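Local coordinates for protein carbohydrate kinase, FGGY (Novosphingobium aromaticivorans, PDB 3H6E) that probably phosphorylates a carbohydrate substrate, as a kinase of the FGGY family, at residues V75-L89 against M144-W158. Numbering follows the deposited sequence.
Sequences VGHGAGIAALTDGRL and MANATLLPWAQYWAW
H77 and W152 meet with their rings turned 46° apart, H77 CD2 coming within 3.2 Å of W152 NE1. W152 is sandwiched, H77 NE2 over one face and W156 NE1 over the other, with H77 N at its edge in the ring plane. W152 NE1 itself is spent on the carbonyl of L13, and H77 ND1 donates to G78 O at 2.6 Å, a short, bent bond that limits how the imidazole can turn. Replacing H77 by an alanine removes the imidazole and would probably leave part of that W152 face uncovered and G78 O without its donor. W158 CG lies anti to the backbone N (chi1 160°), which carries the indole out over L84; L84 CD1 sits on one face, a CH-pi contact, and G87 O meets the edge. Y155 takes L84 CD2 at its edge. Beneath Y155 and W158, strands 81-85 and 148-151 pair antiparallel: L84 and T148 exchange both backbone bonds, and A82 N reaches L150 O. Helix 152-159 thus covers the face of A82 and L84; I81, A83 and L149 are on the opposite one, where I81 packs on helix 129-139. Hairpin 81-89, with its type I' turn, and strand 148-151 form a small sheet beside the six-stranded one containing strand 71-76, in the N-terminal domain of the actin-like FGGY kinase fold.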
ATOM      1  N   VAL A  75      10.465   7.654   3.139  1.00 33.24           N
ATOM      2  CA  VAL A  75       9.331   6.819   2.761  1.00 30.98           C
ATOM      3  C   VAL A  75       9.001   7.051   1.291  1.00 31.40           C
ATOM      4  O   VAL A  75       8.887   8.194   0.845  1.00 33.71           O
ATOM      5  CB  VAL A  75       8.084   7.141   3.601  1.00 32.38           C
ATOM      6  CG1 VAL A  75       6.894   6.326   3.115  1.00 31.89           C
ATOM      7  CG2 VAL A  75       8.350   6.881   5.073  1.00 32.51           C
ATOM      8  N   GLY A  76       8.850   5.967   0.538  1.00 28.30           N
ATOM      9  CA  GLY A  76       8.584   6.076  -0.884  1.00 28.36           C
ATOM     10  C   GLY A  76       7.484   5.157  -1.371  1.00 28.28           C
ATOM     11  O   GLY A  76       7.340   4.029  -0.899  1.00 27.29           O
ATOM     12  N   HIS A  77       6.694   5.649  -2.314  1.00 27.89           N
ATOM     13  CA  HIS A  77       5.720   4.812  -2.984  1.00 29.96           C
ATOM     14  C   HIS A  77       6.467   3.711  -3.740  1.00 29.39           C
ATOM     15  O   HIS A  77       7.661   3.840  -4.029  1.00 27.44           O
ATOM     16  CB  HIS A  77       4.876   5.646  -3.948  1.00 30.50           C
ATOM     17  CG  HIS A  77       5.608   6.057  -5.188  1.00 31.09           C
ATOM     18  ND1 HIS A  77       5.716   5.238  -6.291  1.00 29.78           N
ATOM     19  CD2 HIS A  77       6.267   7.198  -5.501  1.00 32.26           C
ATOM     20  CE1 HIS A  77       6.414   5.855  -7.228  1.00 30.63           C
ATOM     21  NE2 HIS A  77       6.759   7.045  -6.775  1.00 31.64           N
ATOM     22  N   GLY A  78       5.764   2.630  -4.056  1.00 27.99           N
ATOM     23  CA  GLY A  78       6.371   1.508  -4.750  1.00 26.18           C
ATOM     24  C   GLY A  78       6.375   1.652  -6.259  1.00 25.71           C
ATOM     25  O   GLY A  78       5.948   2.673  -6.801  1.00 25.31           O
ATOM     26  N   ALA A  79       6.855   0.616  -6.939  1.00 24.66           N
ATOM     27  CA  ALA A  79       6.929   0.617  -8.392  1.00 23.95           C
ATOM     28  C   ALA A  79       7.788   1.777  -8.884  1.00 23.80           C
ATOM     29  O   ALA A  79       7.573   2.304  -9.973  1.00 24.30           O
ATOM     30  CB  ALA A  79       5.537   0.674  -8.997  1.00 23.57           C
ATOM     31  N   GLY A  80       8.762   2.165  -8.067  1.00 24.15           N
ATOM     32  CA  GLY A  80       9.714   3.200  -8.427  1.00 24.49           C
ATOM     33  C   GLY A  80      11.142   2.705  -8.269  1.00 23.13           C
ATOM     34  O   GLY A  80      11.527   2.195  -7.216  1.00 23.10           O
ATOM     35  N   ILE A  81      11.930   2.847  -9.326  1.00 23.79           N
ATOM     36  CA  ILE A  81      13.305   2.370  -9.313  1.00 24.02           C
ATOM     37  C   ILE A  81      14.246   3.450  -9.836  1.00 25.81           C
ATOM     38  O   ILE A  81      13.919   4.172 -10.775  1.00 25.57           O
ATOM     39  CB  ILE A  81      13.459   1.086 -10.149  1.00 23.34           C
ATOM     40  CG1 ILE A  81      14.854   0.483  -9.956  1.00 23.11           C
ATOM     41  CG2 ILE A  81      13.168   1.365 -11.614  1.00 23.29           C
ATOM     42  CD1 ILE A  81      15.100  -0.047  -8.567  1.00 23.25           C
ATOM     43  N   ALA A  82      15.411   3.569  -9.210  1.00 28.00           N
ATOM     44  CA  ALA A  82      16.365   4.603  -9.582  1.00 27.50           C
ATOM     45  C   ALA A  82      17.714   3.998  -9.943  1.00 27.78           C
ATOM     46  O   ALA A  82      18.129   2.990  -9.364  1.00 27.99           O
ATOM     47  CB  ALA A  82      16.514   5.616  -8.454  1.00 28.28           C
ATOM     48  N   ALA A  83      18.393   4.619 -10.902  1.00 28.08           N
ATOM     49  CA  ALA A  83      19.690   4.141 -11.365  1.00 29.10           C
ATOM     50  C   ALA A  83      20.768   5.206 -11.184  1.00 30.82           C
ATOM     51  O   ALA A  83      20.566   6.375 -11.516  1.00 31.30           O
ATOM     52  CB  ALA A  83      19.607   3.707 -12.825  1.00 27.26           C
ATOM     53  N   LEU A  84      21.910   4.795 -10.648  1.00 31.67           N
ATOM     54  CA  LEU A  84      23.030   5.703 -10.448  1.00 33.43           C
ATOM     55  C   LEU A  84      24.205   5.279 -11.318  1.00 32.25           C
ATOM     56  O   LEU A  84      24.725   4.175 -11.167  1.00 31.19           O
ATOM     57  CB  LEU A  84      23.461   5.712  -8.980  1.00 33.94           C
ATOM     58  CG  LEU A  84      22.366   5.833  -7.922  1.00 31.27           C
ATOM     59  CD1 LEU A  84      22.970   5.771  -6.530  1.00 30.36           C
ATOM     60  CD2 LEU A  84      21.567   7.114  -8.113  1.00 31.85           C
ATOM     61  N   THR A  85      24.612   6.153 -12.233  1.00 34.17           N
ATOM     62  CA  THR A  85      25.792   5.907 -13.053  1.00 35.60           C
ATOM     63  C   THR A  85      26.943   6.771 -12.557  1.00 36.96           C
ATOM     64  O   THR A  85      26.818   7.995 -12.460  1.00 36.33           O
ATOM     65  CB  THR A  85      25.531   6.197 -14.544  1.00 35.63           C
ATOM     66  OG1 THR A  85      24.268   5.645 -14.930  1.00 35.54           O
ATOM     67  CG2 THR A  85      26.627   5.580 -15.404  1.00 38.20           C
ATOM     68  N   ASP A  86      28.058   6.123 -12.231  1.00 37.09           N
ATOM     69  CA  ASP A  86      29.217   6.814 -11.670  1.00 39.26           C
ATOM     70  C   ASP A  86      28.856   7.677 -10.459  1.00 39.92           C
ATOM     71  O   ASP A  86      29.308   8.816 -10.336  1.00 42.13           O
ATOM     72  CB  ASP A  86      29.927   7.653 -12.737  1.00 38.65           C
ATOM     73  CG  ASP A  86      30.814   6.816 -13.637  1.00 42.88           C
ATOM     74  OD1 ASP A  86      31.406   5.832 -13.143  1.00 43.84           O
ATOM     75  OD2 ASP A  86      30.919   7.142 -14.838  1.00 46.18           O
ATOM     76  N   GLY A  87      28.027   7.132  -9.576  1.00 37.45           N
ATOM     77  CA  GLY A  87      27.733   7.775  -8.310  1.00 37.29           C
ATOM     78  C   GLY A  87      26.784   8.958  -8.355  1.00 37.87           C
ATOM     79  O   GLY A  87      26.699   9.713  -7.389  1.00 40.81           O
ATOM     80  N   ARG A  88      26.077   9.132  -9.465  1.00 38.95           N
ATOM     81  CA  ARG A  88      25.046  10.167  -9.547  1.00 38.44           C
ATOM     82  C   ARG A  88      23.787   9.638 -10.228  1.00 35.89           C
ATOM     83  O   ARG A  88      23.830   8.633 -10.939  1.00 34.70           O
ATOM     84  CB  ARG A  88      25.556  11.398 -10.298  1.00 40.37           C
ATOM     85  CG  ARG A  88      25.542  11.244 -11.813  1.00 45.45           C
ATOM     86  CD  ARG A  88      25.223  12.573 -12.488  1.00 49.21           C
ATOM     87  NE  ARG A  88      25.669  12.612 -13.877  1.00 52.61           N
ATOM     88  CZ  ARG A  88      26.907  12.922 -14.243  1.00 54.92           C
ATOM     89  NH1 ARG A  88      27.816  13.208 -13.319  1.00 51.98           N
ATOM     90  NH2 ARG A  88      27.238  12.942 -15.528  1.00 56.83           N
ATOM     91  N   LEU A  89      22.666  10.315 -10.010  1.00 35.15           N
ATOM     92  CA  LEU A  89      21.417   9.909 -10.641  1.00 35.51           C
ATOM     93  C   LEU A  89      21.545   9.897 -12.165  1.00 35.87           C
ATOM     94  O   LEU A  89      21.764  10.935 -12.790  1.00 35.93           O
ATOM     95  CB  LEU A  89      20.263  10.812 -10.218  1.00 34.40           C
ATOM     96  CG  LEU A  89      18.930  10.385 -10.838  1.00 36.96           C
ATOM     97  CD1 LEU A  89      18.495   9.034 -10.270  1.00 34.67           C
ATOM     98  CD2 LEU A  89      17.852  11.444 -10.635  1.00 36.18           C
HETATM   99  N   MSE A 144      22.520   1.060 -18.139  1.00 37.12           N
HETATM  100  CA  MSE A 144      21.915   0.104 -17.213  1.00 37.21           C
HETATM  101  C   MSE A 144      22.926  -0.917 -16.689  1.00 39.41           C
HETATM  102  O   MSE A 144      22.817  -1.381 -15.551  1.00 38.64           O
HETATM  103  CB  MSE A 144      20.730  -0.622 -17.853  1.00 34.55           C
HETATM  104  CG  MSE A 144      19.534   0.263 -18.145  1.00 35.52           C
HETATM  105 SE   MSE A 144      19.177   1.555 -16.726  1.00 54.03          SE
HETATM  106  CE  MSE A 144      18.762   0.340 -15.253  1.00 36.12           C
ATOM    107  N   ALA A 145      23.905  -1.264 -17.518  1.00 37.95           N
ATOM    108  CA  ALA A 145      24.912  -2.251 -17.135  1.00 39.20           C
ATOM    109  C   ALA A 145      25.952  -1.677 -16.170  1.00 39.05           C
ATOM    110  O   ALA A 145      26.583  -2.415 -15.415  1.00 40.53           O
ATOM    111  CB  ALA A 145      25.587  -2.822 -18.371  1.00 36.27           C
ATOM    112  N   ASN A 146      26.127  -0.360 -16.206  1.00 39.33           N
ATOM    113  CA  ASN A 146      27.058   0.320 -15.312  1.00 38.87           C
ATOM    114  C   ASN A 146      26.329   0.839 -14.084  1.00 39.56           C
ATOM    115  O   ASN A 146      26.926   1.460 -13.202  1.00 38.89           O
ATOM    116  CB  ASN A 146      27.721   1.496 -16.030  1.00 39.96           C
ATOM    117  CG  ASN A 146      28.476   1.071 -17.279  1.00 47.34           C
ATOM    118  OD1 ASN A 146      28.637   1.853 -18.220  1.00 47.03           O
ATOM    119  ND2 ASN A 146      28.941  -0.177 -17.293  1.00 44.92           N
ATOM    120  N   ALA A 147      25.027   0.582 -14.036  1.00 38.15           N
ATOM    121  CA  ALA A 147      24.173   1.219 -13.047  1.00 34.54           C
ATOM    122  C   ALA A 147      24.136   0.488 -11.713  1.00 31.33           C
ATOM    123  O   ALA A 147      24.221  -0.735 -11.656  1.00 31.02           O
ATOM    124  CB  ALA A 147      22.764   1.376 -13.598  1.00 33.77           C
ATOM    125  N   THR A 148      24.023   1.261 -10.640  1.00 30.65           N
ATOM    126  CA  THR A 148      23.613   0.728  -9.358  1.00 28.41           C
ATOM    127  C   THR A 148      22.112   0.930  -9.257  1.00 28.01           C
ATOM    128  O   THR A 148      21.611   2.021  -9.517  1.00 28.02           O
ATOM    129  CB  THR A 148      24.303   1.454  -8.200  1.00 30.43           C
ATOM    130  OG1 THR A 148      25.700   1.143  -8.216  1.00 29.99           O
ATOM    131  CG2 THR A 148      23.698   1.027  -6.859  1.00 27.59           C
ATOM    132  N   LEU A 149      21.390  -0.127  -8.910  1.00 28.23           N
ATOM    133  CA  LEU A 149      19.942  -0.036  -8.800  1.00 27.32           C
ATOM    134  C   LEU A 149      19.527   0.114  -7.345  1.00 26.62           C
ATOM    135  O   LEU A 149      20.213  -0.365  -6.441  1.00 26.79           O
ATOM    136  CB  LEU A 149      19.269  -1.242  -9.452  1.00 24.99           C
ATOM    137  CG  LEU A 149      19.358  -1.210 -10.979  1.00 26.70           C
ATOM    138  CD1 LEU A 149      18.732  -2.449 -11.601  1.00 24.12           C
ATOM    139  CD2 LEU A 149      18.704   0.057 -11.511  1.00 25.91           C
ATOM    140  N   LEU A 150      18.397   0.774  -7.129  1.00 26.39           N
ATOM    141  CA  LEU A 150      18.064   1.262  -5.807  1.00 27.05           C
ATOM    142  C   LEU A 150      16.618   1.756  -5.776  1.00 26.77           C
ATOM    143  O   LEU A 150      16.242   2.645  -6.544  1.00 25.82           O
ATOM    144  CB  LEU A 150      19.036   2.392  -5.458  1.00 27.99           C
ATOM    145  CG  LEU A 150      19.119   2.954  -4.046  1.00 29.91           C
ATOM    146  CD1 LEU A 150      20.417   3.709  -3.853  1.00 30.74           C
ATOM    147  CD2 LEU A 150      17.964   3.865  -3.826  1.00 29.59           C
ATOM    148  N   PRO A 151      15.797   1.176  -4.888  1.00 26.91           N
ATOM    149  CA  PRO A 151      14.376   1.532  -4.819  1.00 25.16           C
ATOM    150  C   PRO A 151      14.156   3.026  -4.588  1.00 25.55           C
ATOM    151  O   PRO A 151      15.045   3.713  -4.094  1.00 25.29           O
ATOM    152  CB  PRO A 151      13.874   0.729  -3.612  1.00 25.16           C
ATOM    153  CG  PRO A 151      14.826  -0.411  -3.493  1.00 25.14           C
ATOM    154  CD  PRO A 151      16.157   0.144  -3.900  1.00 26.45           C
ATOM    155  N   TRP A 152      12.969   3.506  -4.945  1.00 25.78           N
ATOM    156  CA  TRP A 152      12.612   4.920  -4.850  1.00 25.35           C
ATOM    157  C   TRP A 152      12.800   5.487  -3.442  1.00 28.34           C
ATOM    158  O   TRP A 152      13.420   6.534  -3.262  1.00 29.05           O
ATOM    159  CB  TRP A 152      11.168   5.093  -5.323  1.00 26.64           C
ATOM    160  CG  TRP A 152      10.589   6.476  -5.209  1.00 29.02           C
ATOM    161  CD1 TRP A 152       9.465   6.835  -4.521  1.00 29.19           C
ATOM    162  CD2 TRP A 152      11.079   7.675  -5.826  1.00 29.66           C
ATOM    163  NE1 TRP A 152       9.229   8.179  -4.667  1.00 30.86           N
ATOM    164  CE2 TRP A 152      10.205   8.718  -5.462  1.00 31.22           C
ATOM    165  CE3 TRP A 152      12.171   7.966  -6.645  1.00 30.69           C
ATOM    166  CZ2 TRP A 152      10.395  10.031  -5.884  1.00 33.35           C
ATOM    167  CZ3 TRP A 152      12.357   9.270  -7.063  1.00 33.52           C
ATOM    168  CH2 TRP A 152      11.474  10.285  -6.682  1.00 32.78           C
ATOM    169  N   ALA A 153      12.274   4.787  -2.443  1.00 27.18           N
ATOM    170  CA  ALA A 153      12.387   5.233  -1.062  1.00 27.12           C
ATOM    171  C   ALA A 153      13.849   5.388  -0.640  1.00 28.91           C
ATOM    172  O   ALA A 153      14.231   6.389  -0.030  1.00 27.03           O
ATOM    173  CB  ALA A 153      11.666   4.264  -0.137  1.00 26.03           C
ATOM    174  N   GLN A 154      14.662   4.387  -0.968  1.00 27.87           N
ATOM    175  CA  GLN A 154      16.073   4.392  -0.597  1.00 28.32           C
ATOM    176  C   GLN A 154      16.847   5.432  -1.387  1.00 29.39           C
ATOM    177  O   GLN A 154      17.923   5.863  -0.970  1.00 29.56           O
ATOM    178  CB  GLN A 154      16.698   3.008  -0.797  1.00 26.47           C
ATOM    179  CG  GLN A 154      16.324   2.011   0.277  1.00 26.44           C
ATOM    180  CD  GLN A 154      14.823   1.867   0.425  1.00 26.52           C
ATOM    181  OE1 GLN A 154      14.256   2.208   1.461  1.00 26.20           O
ATOM    182  NE2 GLN A 154      14.167   1.383  -0.626  1.00 25.38           N
ATOM    183  N   TYR A 155      16.304   5.835  -2.532  1.00 29.13           N
ATOM    184  CA  TYR A 155      16.994   6.810  -3.365  1.00 31.02           C
ATOM    185  C   TYR A 155      17.189   8.094  -2.583  1.00 33.08           C
ATOM    186  O   TYR A 155      18.217   8.765  -2.692  1.00 35.35           O
ATOM    187  CB  TYR A 155      16.232   7.115  -4.655  1.00 28.78           C
ATOM    188  CG  TYR A 155      16.734   8.389  -5.284  1.00 32.04           C
ATOM    189  CD1 TYR A 155      17.934   8.411  -5.978  1.00 34.04           C
ATOM    190  CD2 TYR A 155      16.038   9.584  -5.141  1.00 33.88           C
ATOM    191  CE1 TYR A 155      18.416   9.579  -6.536  1.00 35.82           C
ATOM    192  CE2 TYR A 155      16.511  10.758  -5.700  1.00 33.39           C
ATOM    193  CZ  TYR A 155      17.701  10.748  -6.396  1.00 35.79           C
ATOM    194  OH  TYR A 155      18.187  11.906  -6.960  1.00 41.02           O
ATOM    195  N   TRP A 156      16.186   8.428  -1.787  1.00 31.10           N
ATOM    196  CA  TRP A 156      16.203   9.668  -1.041  1.00 32.84           C
ATOM    197  C   TRP A 156      17.143   9.583   0.150  1.00 32.75           C
ATOM    198  O   TRP A 156      17.711  10.586   0.573  1.00 35.70           O
ATOM    199  CB  TRP A 156      14.777  10.046  -0.643  1.00 33.58           C
ATOM    200  CG  TRP A 156      13.960  10.321  -1.855  1.00 34.72           C
ATOM    201  CD1 TRP A 156      12.966   9.543  -2.375  1.00 32.30           C
ATOM    202  CD2 TRP A 156      14.111  11.431  -2.747  1.00 36.81           C
ATOM    203  NE1 TRP A 156      12.470  10.117  -3.522  1.00 33.26           N
ATOM    204  CE2 TRP A 156      13.158  11.277  -3.772  1.00 36.02           C
ATOM    205  CE3 TRP A 156      14.952  12.549  -2.771  1.00 36.68           C
ATOM    206  CZ2 TRP A 156      13.020  12.200  -4.810  1.00 36.80           C
ATOM    207  CZ3 TRP A 156      14.816  13.461  -3.800  1.00 38.53           C
ATOM    208  CH2 TRP A 156      13.858  13.281  -4.806  1.00 37.85           C
ATOM    209  N   ALA A 157      17.322   8.374   0.672  1.00 31.62           N
ATOM    210  CA  ALA A 157      18.269   8.154   1.760  1.00 33.67           C
ATOM    211  C   ALA A 157      19.715   8.209   1.260  1.00 33.86           C
ATOM    212  O   ALA A 157      20.642   8.308   2.052  1.00 34.75           O
ATOM    213  CB  ALA A 157      17.988   6.834   2.470  1.00 28.66           C
ATOM    214  N   TRP A 158      19.899   8.147  -0.056  1.00 34.18           N
ATOM    215  CA  TRP A 158      21.224   8.265  -0.662  1.00 33.20           C
ATOM    216  C   TRP A 158      21.448   9.709  -1.088  1.00 34.76           C
ATOM    217  O   TRP A 158      22.581  10.177  -1.196  1.00 35.17           O
ATOM    218  CB  TRP A 158      21.345   7.327  -1.867  1.00 31.49           C
ATOM    219  CG  TRP A 158      22.442   7.684  -2.830  1.00 33.16           C
ATOM    220  CD1 TRP A 158      23.690   7.131  -2.893  1.00 33.48           C
ATOM    221  CD2 TRP A 158      22.384   8.664  -3.875  1.00 32.70           C
ATOM    222  NE1 TRP A 158      24.415   7.712  -3.908  1.00 32.55           N
ATOM    223  CE2 TRP A 158      23.637   8.655  -4.526  1.00 32.40           C
ATOM    224  CE3 TRP A 158      21.399   9.554  -4.319  1.00 34.38           C
ATOM    225  CZ2 TRP A 158      23.929   9.497  -5.601  1.00 32.05           C
ATOM    226  CZ3 TRP A 158      21.692  10.393  -5.390  1.00 34.76           C
ATOM    227  CH2 TRP A 158      22.947  10.356  -6.016  1.00 31.09           C
TER